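Local coordinates for ABC transporter periplasmic peptide-binding protein (Pseudoalteromonas, PDB 4QFL) that probably captures dipeptides in the periplasm for an ABC transporter, and is held here in complex with the dipeptide Ala-Phe, at residues Phe143-Ile148 and Ser455-Ala460; Leu431-Asp436 and Phe444-Ser449; Thr437-Asn442 and Gln485-Ala490. One frame throughout, in Å; residues are numbered along the deposited sequence.

Interaction 1. Residues Phe143-Ile148 and Ser455-Ala460; sequences FQSVGI and SGKNPA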
loop_
_atom_site.group_PDB
_atom_site.type_symbol
_atom_site.label_atom_id
_atom_site.label_comp_id
_atom_site.label_asym_id
_atom_site.label_seq_id
_atom_site.Cartn_x
_atom_site.Cartn_y
_atom_site.Cartn_z
ATOM N N PHE A 143 -0.511 -10.535 -2.256
ATOM C CA PHE A 143 -1.130 -11.678 -2.894
ATOM C C PHE A 143 -1.602 -12.749 -1.909
ATOM O O PHE A 143 -2.709 -13.265 -2.028
ATOM C CB PHE A 143 -0.167 -12.243 -3.922
ATOM C CG PHE A 143 0.160 -11.270 -5.026
ATOM C CD1 PHE A 143 -0.800 -10.935 -5.980
ATOM C CD2 PHE A 143 1.417 -10.691 -5.112
ATOM C CE1 PHE A 143 -0.503 -10.044 -7.009
ATOM C CE2 PHE A 143 1.726 -9.800 -6.144
ATOM C CZ PHE A 143 0.768 -9.474 -7.088
ATOM N N GLN A 144 -0.781 -13.077 -0.925
ATOM C CA GLN A 144 -1.216 -14.011 0.098
ATOM C C GLN A 144 -2.412 -13.455 0.880
ATOM O O GLN A 144 -3.347 -14.184 1.177
ATOM C CB GLN A 144 -0.051 -14.396 1.007
ATOM C CG GLN A 144 1.142 -14.932 0.200
ATOM C CD GLN A 144 2.415 -15.153 1.018
ATOM O OE1 GLN A 144 2.565 -14.646 2.132
ATOM N NE2 GLN A 144 3.347 -15.917 0.448
ATOM N N SER A 145 -2.406 -12.157 1.165
ATOM C CA SER A 145 -3.508 -11.521 1.885
ATOM C C SER A 145 -4.858 -11.628 1.176
ATOM O O SER A 145 -5.889 -11.734 1.821
ATOM C CB SER A 145 -3.198 -10.048 2.159
ATOM O OG SER A 145 -2.127 -9.922 3.069
ATOM N N VAL A 146 -4.859 -11.579 -0.146
ATOM C CA VAL A 146 -6.114 -11.671 -0.874
ATOM C C VAL A 146 -6.371 -13.080 -1.412
ATOM O O VAL A 146 -7.338 -13.306 -2.148
ATOM C CB VAL A 146 -6.184 -10.655 -2.017
ATOM C CG1 VAL A 146 -5.998 -9.248 -1.461
ATOM C CG2 VAL A 146 -5.140 -10.985 -3.074
ATOM N N GLY A 147 -5.499 -14.020 -1.056
ATOM C CA GLY A 147 -5.731 -15.429 -1.329
ATOM C C GLY A 147 -5.484 -15.909 -2.749
ATOM O O GLY A 147 -6.306 -16.624 -3.317
ATOM N N ILE A 148 -4.343 -15.526 -3.304
ATOM C CA ILE A 148 -3.925 -16.045 -4.597
ATOM C C ILE A 148 -4.089 -17.570 -4.625
ATOM O O ILE A 148 -4.695 -18.116 -5.543
ATOM C CB ILE A 148 -2.479 -15.609 -4.945
ATOM C CG1 ILE A 148 -2.364 -15.323 -6.442
ATOM C CG2 ILE A 148 -1.420 -16.596 -4.446
ATOM C CD1 ILE A 148 -3.173 -14.130 -6.886
ATOM N N SER A 455 -1.092 -13.761 7.002
ATOM C CA SER A 455 0.077 -13.204 6.321
ATOM C C SER A 455 0.813 -12.163 7.158
ATOM O O SER A 455 1.814 -11.613 6.730
ATOM C CB SER A 455 -0.334 -12.606 4.983
ATOM O OG SER A 455 -0.961 -13.596 4.181
ATOM N N GLY A 456 0.320 -11.900 8.355
ATOM C CA GLY A 456 0.957 -10.930 9.219
ATOM C C GLY A 456 0.707 -9.507 8.768
ATOM O O GLY A 456 1.511 -8.615 9.053
ATOM N N LYS A 457 -0.416 -9.284 8.087
ATOM C CA LYS A 457 -0.722 -7.963 7.533
ATOM C C LYS A 457 -1.972 -7.314 8.129
ATOM O O LYS A 457 -2.396 -6.248 7.695
ATOM C CB LYS A 457 -0.823 -8.042 6.010
ATOM C CG LYS A 457 0.531 -8.300 5.331
ATOM C CD LYS A 457 1.622 -7.398 5.911
ATOM C CE LYS A 457 2.823 -7.298 5.000
ATOM N NZ LYS A 457 3.932 -6.584 5.680
ATOM N N ASN A 458 -2.560 -7.964 9.127
ATOM C CA ASN A 458 -3.759 -7.459 9.779
ATOM C C ASN A 458 -3.396 -6.869 11.140
ATOM O O ASN A 458 -3.155 -7.608 12.086
ATOM C CB ASN A 458 -4.749 -8.607 9.955
ATOM C CG ASN A 458 -6.039 -8.178 10.612
ATOM O OD1 ASN A 458 -6.132 -7.103 11.187
ATOM N ND2 ASN A 458 -7.047 -9.032 10.531
ATOM N N PRO A 459 -3.345 -5.535 11.249
ATOM C CA PRO A 459 -2.872 -4.911 12.491
ATOM C C PRO A 459 -3.813 -5.144 13.681
ATOM O O PRO A 459 -3.426 -4.917 14.814
ATOM C CB PRO A 459 -2.798 -3.415 12.137
ATOM C CG PRO A 459 -2.784 -3.372 10.653
ATOM C CD PRO A 459 -3.600 -4.538 10.196
ATOM N N ALA A 460 -5.032 -5.604 13.420
ATOM C CA ALA A 460 -5.955 -5.932 14.503
ATOM C C ALA A 460 -5.854 -7.398 14.948
ATOM O O ALA A 460 -6.526 -7.820 15.886
ATOM C CB ALA A 460 -7.383 -5.599 14.096
#
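S455 OG sits beside the last turn of helix 141-145, hydrogen-bonded to T451 O of the preceding helix 450-454 while resting 3.4 Å from Q144 CB. S455 OG also stays 3.6 Å from S145 N, a van der Waals approach and not a bond. With OG anti to the carbonyl carbon (chi1 -58°), S455 turns its hydroxyl beside its backbone N and leaves CB to lean on S145 OG. S145 OG in turn has its polar bond with P141 O, one turn back in its helix, and touches two methylenes of the other segment, S455 CB at 3.8 Å and K457 CB at 3.7 Å. The two hydroxyls therefore meet carbon across the contact and find their polar partners elsewhere. S145 O takes a hydrogen bond from T451 OG1, which ties the end of helix 141-145 to the first turn of helix 450-454. Both helices finish in a Schellman motif, with G147 and G456 taking the positive phi that ends each turn. In the two-lobed periplasmic binding proteins of this family, such a meeting of distant chain regions beside the ligand is consistent with lobes closed over the cleft. Q144 meets the other segment through its CB, and beyond CG its chain runs on extended to the amide. K457 keeps CB and CG against S145 OG, the latter pair 3.8 Å apart for K457 CG and S145 OG; it then bends at chi2 (-46°) and runs extended away from helix 141-145, its side chain coming within about 4 Å of the nearest atom of the bound phenylalanine. Further along, N458 OD1 accepts from A460 N in an Asx turn.

Interaction 2. Residues Leu431-Asp436 and Phe444-Ser449; sequences LGWAAD and FSPLLS. With ALA (alanine), chain C; PHE (phenylalanine), chain D.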
loop_
_atom_site.group_PDB
_atom_site.type_symbol
_atom_site.label_atom_id
_atom_site.label_comp_id
_atom_site.label_asym_id
_atom_site.label_seq_id
_atom_site.Cartn_x
_atom_site.Cartn_y
_atom_site.Cartn_z
ATOM N N LEU A 431 -2.028 3.009 12.441
ATOM C CA LEU A 431 -1.618 2.635 11.102
ATOM C C LEU A 431 -2.718 3.041 10.125
ATOM O O LEU A 431 -3.491 3.946 10.393
ATOM C CB LEU A 431 -1.364 1.128 11.018
ATOM C CG LEU A 431 0.068 0.733 10.653
ATOM C CD1 LEU A 431 0.366 -0.726 10.965
ATOM C CD2 LEU A 431 0.366 1.058 9.202
ATOM N N GLY A 432 -2.787 2.363 8.991
ATOM C CA GLY A 432 -3.824 2.652 8.027
ATOM C C GLY A 432 -3.538 1.986 6.702
ATOM O O GLY A 432 -2.761 1.045 6.627
ATOM N N TRP A 433 -4.174 2.484 5.656
ATOM C CA TRP A 433 -4.006 1.902 4.345
ATOM C C TRP A 433 -4.181 2.976 3.296
ATOM O O TRP A 433 -5.141 3.741 3.332
ATOM C CB TRP A 433 -5.052 0.816 4.147
ATOM C CG TRP A 433 -4.887 -0.039 2.927
ATOM C CD1 TRP A 433 -5.726 -0.089 1.844
ATOM C CD2 TRP A 433 -3.845 -0.994 2.666
ATOM N NE1 TRP A 433 -5.265 -1.009 0.934
ATOM C CE2 TRP A 433 -4.113 -1.576 1.412
ATOM C CE3 TRP A 433 -2.713 -1.414 3.371
ATOM C CZ2 TRP A 433 -3.289 -2.552 0.851
ATOM C CZ3 TRP A 433 -1.889 -2.387 2.800
ATOM C CH2 TRP A 433 -2.179 -2.936 1.563
ATOM N N ALA A 434 -3.231 3.042 2.374
ATOM C CA ALA A 434 -3.404 3.826 1.169
ATOM C C ALA A 434 -3.839 2.903 0.015
ATOM O O ALA A 434 -3.089 2.039 -0.431
ATOM C CB ALA A 434 -2.127 4.573 0.837
ATOM N N ALA A 435 -5.066 3.076 -0.451
ATOM C CA ALA A 435 -5.643 2.152 -1.416
ATOM C C ALA A 435 -4.800 1.963 -2.677
ATOM O O ALA A 435 -4.232 2.919 -3.208
ATOM C CB ALA A 435 -7.058 2.585 -1.774
ATOM N N ASP A 436 -4.732 0.719 -3.148
ATOM C CA ASP A 436 -3.987 0.387 -4.361
ATOM C C ASP A 436 -4.874 0.491 -5.601
ATOM O O ASP A 436 -4.390 0.691 -6.713
ATOM C CB ASP A 436 -3.401 -1.029 -4.268
ATOM C CG ASP A 436 -2.749 -1.319 -2.917
ATOM O OD1 ASP A 436 -1.690 -0.718 -2.608
ATOM O OD2 ASP A 436 -3.284 -2.168 -2.169
ATOM N N PHE A 444 -10.566 -4.127 2.416
ATOM C CA PHE A 444 -11.069 -5.199 3.264
ATOM C C PHE A 444 -10.190 -6.423 3.221
ATOM O O PHE A 444 -9.586 -6.797 4.219
ATOM C CB PHE A 444 -12.494 -5.555 2.868
ATOM C CG PHE A 444 -13.480 -4.452 3.128
ATOM C CD1 PHE A 444 -13.901 -4.169 4.426
ATOM C CD2 PHE A 444 -13.974 -3.694 2.091
ATOM C CE1 PHE A 444 -14.815 -3.157 4.675
ATOM C CE2 PHE A 444 -14.891 -2.679 2.327
ATOM C CZ PHE A 444 -15.309 -2.408 3.619
ATOM N N SER A 445 -10.105 -7.043 2.054
ATOM C CA SER A 445 -9.341 -8.273 1.934
ATOM C C SER A 445 -7.854 -8.164 2.334
ATOM O O SER A 445 -7.346 -9.051 3.015
ATOM C CB SER A 445 -9.532 -8.898 0.552
ATOM O OG SER A 445 -10.814 -9.507 0.471
ATOM N N PRO A 446 -7.152 -7.078 1.942
ATOM C CA PRO A 446 -5.732 -6.999 2.323
ATOM C C PRO A 446 -5.501 -6.550 3.762
ATOM O O PRO A 446 -4.346 -6.417 4.171
ATOM C CB PRO A 446 -5.160 -5.922 1.388
ATOM C CG PRO A 446 -6.229 -5.646 0.362
ATOM C CD PRO A 446 -7.538 -6.003 1.016
ATOM N N LEU A 447 -6.568 -6.310 4.516
ATOM C CA LEU A 447 -6.435 -5.665 5.811
ATOM C C LEU A 447 -6.975 -6.503 6.929
ATOM O O LEU A 447 -6.261 -6.810 7.876
ATOM C CB LEU A 447 -7.215 -4.359 5.819
ATOM C CG LEU A 447 -6.416 -3.071 5.899
ATOM C CD1 LEU A 447 -5.395 -3.034 4.780
ATOM C CD2 LEU A 447 -7.354 -1.890 5.830
ATOM N N LEU A 448 -8.259 -6.841 6.821
ATOM C CA LEU A 448 -9.010 -7.459 7.916
ATOM C C LEU A 448 -9.425 -8.931 7.737
ATOM O O LEU A 448 -10.019 -9.518 8.639
ATOM C CB LEU A 448 -10.249 -6.614 8.229
ATOM C CG LEU A 448 -9.977 -5.285 8.932
ATOM C CD1 LEU A 448 -11.258 -4.496 9.095
ATOM C CD2 LEU A 448 -9.321 -5.511 10.276
ATOM N N SER A 449 -9.103 -9.536 6.602
ATOM C CA SER A 449 -9.500 -10.921 6.352
ATOM C C SER A 449 -8.671 -11.919 7.147
ATOM O O SER A 449 -7.645 -11.571 7.715
ATOM C CB SER A 449 -9.402 -11.250 4.864
ATOM O OG SER A 449 -8.062 -11.114 4.424
HETATM N N ALA C . -1.484 -0.163 0.159
HETATM C CA ALA C . -0.118 -0.153 0.674
HETATM C C ALA C . -0.035 0.642 1.976
HETATM O O ALA C . -0.806 1.577 2.188
HETATM C CB ALA C . 0.844 0.421 -0.371
HETATM N N PHE D . 0.893 0.259 2.851
HETATM C CA PHE D . 1.148 0.994 4.085
HETATM C C PHE D . 1.843 2.299 3.772
HETATM O O PHE D . 1.618 3.304 4.438
HETATM C CB PHE D . 2.045 0.180 5.010
HETATM C CG PHE D . 1.374 -0.999 5.622
HETATM C CD1 PHE D . 0.131 -0.874 6.221
HETATM C CD2 PHE D . 1.984 -2.233 5.608
HETATM C CE1 PHE D . -0.485 -1.950 6.797
HETATM C CE2 PHE D . 1.375 -3.317 6.183
HETATM C CZ PHE D . 0.136 -3.181 6.776
HETATM O OXT PHE D . 2.653 2.369 2.847
#
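W433 leaves strand 428-434 with CB against the isobutyl end of L447, whose CD1 and CD2 both lie 3.9 Å from W433 CB. CG is anti to the backbone N (chi1 -171°), which carries the indole out from the strand toward helix 445-448. L447 CD1 then sits over one face of the indole, 3.7 Å from the centroid of the five-membered ring and 29° off its normal, a CH-pi contact. It is tightest at the ring fusion, where L447 CD1 comes within 3.3 Å of W433 CD2. Along the six-membered ring, CZ2 meets P446 CB obliquely. The opposite face looks into the binding pocket: the N atom of the bound alanine lies 3.0 Å above the indole plane, toward the rim near CE2, CZ2 and CH2. Strand 428-434 lines this pocket by pairing with the ligand much as with another strand, A434 N bonding the alanine O at 2.8 Å and A434 O accepting from the alanine N. D436 OD1 is the second acceptor for that alanine N, also at 2.8 Å, and its carboxylate would probably favour a charged amino terminus. Were W433 a serine, the ligand's amino nitrogen would probably lose its aromatic floor, and L447 and P446 would be likely to face a gap on the pocket side. Earlier on the strand, G432 O and L431 CD2 border the bound phenylalanine ring, L431 CD2 lying 3.6 Å from phenylalanine CD1. At the far end of helix 445-448, S449 caps the next helix, its OG bonded to A452 N and also giving a bond to S445 O, in the carbonyl plane and on a lone pair.

Interaction 3. Residues Thr437-Asn442 and Gln485-Ala490; sequences TPDPDN and QYYDAA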
loop_
_atom_site.group_PDB
_atom_site.type_symbol
_atom_site.label_atom_id
_atom_site.label_comp_id
_atom_site.label_asym_id
_atom_site.label_seq_id
_atom_site.Cartn_x
_atom_site.Cartn_y
_atom_site.Cartn_z
ATOM N N THR A 437 -6.177 0.351 -5.404
ATOM C CA THR A 437 -7.143 0.447 -6.496
ATOM C C THR A 437 -8.407 1.104 -5.956
ATOM O O THR A 437 -8.542 1.285 -4.744
ATOM C CB THR A 437 -7.514 -0.945 -7.044
ATOM O OG1 THR A 437 -8.398 -1.590 -6.126
ATOM C CG2 THR A 437 -6.273 -1.807 -7.232
ATOM N N PRO A 438 -9.330 1.483 -6.847
ATOM C CA PRO A 438 -10.631 2.005 -6.418
ATOM C C PRO A 438 -11.685 0.888 -6.229
ATOM O O PRO A 438 -12.878 1.160 -6.034
ATOM C CB PRO A 438 -11.003 2.941 -7.560
ATOM C CG PRO A 438 -10.426 2.287 -8.743
ATOM C CD PRO A 438 -9.155 1.610 -8.303
ATOM N N ASP A 439 -11.246 -0.367 -6.276
ATOM C CA ASP A 439 -12.131 -1.464 -5.909
ATOM C C ASP A 439 -12.180 -1.586 -4.391
ATOM O O ASP A 439 -11.158 -1.820 -3.755
ATOM C CB ASP A 439 -11.692 -2.785 -6.542
ATOM C CG ASP A 439 -12.742 -3.858 -6.395
ATOM O OD1 ASP A 439 -12.965 -4.298 -5.261
ATOM O OD2 ASP A 439 -13.366 -4.248 -7.400
ATOM N N PRO A 440 -13.380 -1.429 -3.805
ATOM C CA PRO A 440 -13.598 -1.426 -2.346
ATOM C C PRO A 440 -13.037 -2.656 -1.625
ATOM O O PRO A 440 -12.717 -2.588 -0.443
ATOM C CB PRO A 440 -15.130 -1.387 -2.217
ATOM C CG PRO A 440 -15.595 -0.761 -3.484
ATOM C CD PRO A 440 -14.642 -1.249 -4.543
ATOM N N ASP A 441 -12.921 -3.773 -2.319
ATOM C CA ASP A 441 -12.367 -4.954 -1.683
ATOM C C ASP A 441 -10.960 -4.676 -1.171
ATOM O O ASP A 441 -10.471 -5.351 -0.262
ATOM C CB ASP A 441 -12.322 -6.131 -2.650
ATOM C CG ASP A 441 -11.582 -7.308 -2.069
ATOM O OD1 ASP A 441 -12.188 -8.014 -1.237
ATOM O OD2 ASP A 441 -10.394 -7.510 -2.420
ATOM N N ASN A 442 -10.308 -3.685 -1.773
ATOM C CA ASN A 442 -8.931 -3.339 -1.415
ATOM C C ASN A 442 -8.796 -2.766 0.007
ATOM O O ASN A 442 -7.708 -2.767 0.588
ATOM C CB ASN A 442 -8.319 -2.397 -2.468
ATOM C CG ASN A 442 -6.814 -2.190 -2.274
ATOM O OD1 ASN A 442 -6.005 -3.085 -2.533
ATOM N ND2 ASN A 442 -6.440 -1.005 -1.838
ATOM N N GLN A 485 -24.175 -4.045 -0.933
ATOM C CA GLN A 485 -24.934 -4.619 0.179
ATOM C C GLN A 485 -24.007 -5.325 1.147
ATOM O O GLN A 485 -24.068 -5.134 2.361
ATOM C CB GLN A 485 -25.953 -5.627 -0.333
ATOM C CG GLN A 485 -27.225 -5.004 -0.833
ATOM C CD GLN A 485 -28.232 -6.049 -1.226
ATOM O OE1 GLN A 485 -27.884 -7.049 -1.859
ATOM N NE2 GLN A 485 -29.486 -5.846 -0.831
ATOM N N TYR A 486 -23.139 -6.153 0.593
ATOM C CA TYR A 486 -22.165 -6.849 1.411
ATOM C C TYR A 486 -21.147 -5.881 2.007
ATOM O O TYR A 486 -20.815 -5.977 3.186
ATOM C CB TYR A 486 -21.500 -7.970 0.607
ATOM C CG TYR A 486 -22.493 -9.047 0.253
ATOM C CD1 TYR A 486 -23.172 -9.731 1.253
ATOM C CD2 TYR A 486 -22.776 -9.369 -1.065
ATOM C CE1 TYR A 486 -24.102 -10.715 0.950
ATOM C CE2 TYR A 486 -23.711 -10.360 -1.378
ATOM C CZ TYR A 486 -24.367 -11.026 -0.362
ATOM O OH TYR A 486 -25.298 -12.005 -0.639
ATOM N N TYR A 487 -20.673 -4.936 1.204
ATOM C CA TYR A 487 -19.751 -3.934 1.726
ATOM C C TYR A 487 -20.417 -3.074 2.785
ATOM O O TYR A 487 -19.765 -2.642 3.725
ATOM C CB TYR A 487 -19.133 -3.096 0.607
ATOM C CG TYR A 487 -18.179 -3.912 -0.215
ATOM C CD1 TYR A 487 -17.248 -4.741 0.404
ATOM C CD2 TYR A 487 -18.226 -3.900 -1.603
ATOM C CE1 TYR A 487 -16.383 -5.520 -0.335
ATOM C CE2 TYR A 487 -17.357 -4.674 -2.356
ATOM C CZ TYR A 487 -16.441 -5.486 -1.715
ATOM O OH TYR A 487 -15.574 -6.264 -2.452
ATOM N N ASP A 488 -21.721 -2.837 2.650
ATOM C CA ASP A 488 -22.450 -2.152 3.710
ATOM C C ASP A 488 -22.386 -2.947 5.010
ATOM O O ASP A 488 -22.103 -2.399 6.078
ATOM C CB ASP A 488 -23.916 -1.934 3.323
ATOM C CG ASP A 488 -24.094 -0.841 2.296
ATOM O OD1 ASP A 488 -23.157 -0.051 2.117
ATOM O OD2 ASP A 488 -25.172 -0.763 1.671
ATOM N N ALA A 489 -22.668 -4.240 4.917
ATOM C CA ALA A 489 -22.710 -5.063 6.110
ATOM C C ALA A 489 -21.312 -5.125 6.715
ATOM O O ALA A 489 -21.151 -5.190 7.938
ATOM C CB ALA A 489 -23.237 -6.463 5.774
ATOM N N ALA A 490 -20.300 -5.092 5.851
ATOM C CA ALA A 490 -18.917 -5.186 6.297
ATOM C C ALA A 490 -18.507 -3.949 7.084
ATOM O O ALA A 490 -17.838 -4.044 8.118
ATOM C CB ALA A 490 -17.990 -5.391 5.114
HETATM O O HOH W 1 -14.612 -8.424 -1.008
#
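The loop 437-442 turns into helical phi/psi at P440 and presents that residue to helix 480-497, with P440 CA 7.8 Å from Y487 CA. Two side-chain-to-backbone turns shape the loop: an ST turn, D439 N to T437 OG1, and an Asx turn, in which D441 N reaches the anti lone pair of D439 OD1 at 3.0 Å. Together with N442 N bonding D439 O, they fix the short connection that follows strand 428-434 and leads into helix 445-448. Y487 carries the helix side of the contact. P440 CB lies over one face of its ring, 4.2 Å from the centroid and 19° off the normal, in a CH-pi contact shifted toward the CD2-CE2 rim. F444 also meets this ring, the two planes nearly parallel. At the end of the ring, Y487 OH is 3.3 Å from D441 CB, so the phenol touches the methylene and not the carboxylate. With CG anti to the backbone N (chi1 172°), D441 carries its carboxylate past the phenol toward S445 and leaves CB against Y487 OH. Carboxylate and ring planes are 50° apart, and D441 OD1 stays 4.0 Å from Y487 OH, too far for a direct bond. R483 NH2 serves both sides, hydrogen-bonded to Y487 OH and in a salt bridge with D439 OD1, and probably helps to hold the D439 carboxylate in place for the Asx turn. S445 OG bonds D441 OD1 from the start of the next helix. One water bridges the two groups: it donates to D441 OD1, the modelled 2.5 Å being doubtfully short, and accepts from Y487 OH at 2.8 Å.

How the interactions relate
Interaction 2 lies between the other two, its centre 9 Å from that of interaction 1 and 11 Å from that of interaction 3, and forms the wall nearest the bound dipeptide. Interactions 1 and 2 touch where N458 CG packs 3.1 Å from L447 O and S145 O lies 3.4 Å from S449 OG. Interactions 2 and 3 touch through P446 CD, which rests 3.3 Å from D441 O. Interactions 1 and 3 do not touch, their nearest atoms being about 5 Å apart. Interaction 1 borders the phenylalanine side of the ligand through K457, whereas the D441 side chain of interaction 3 is about 12 Å from the bound alanine.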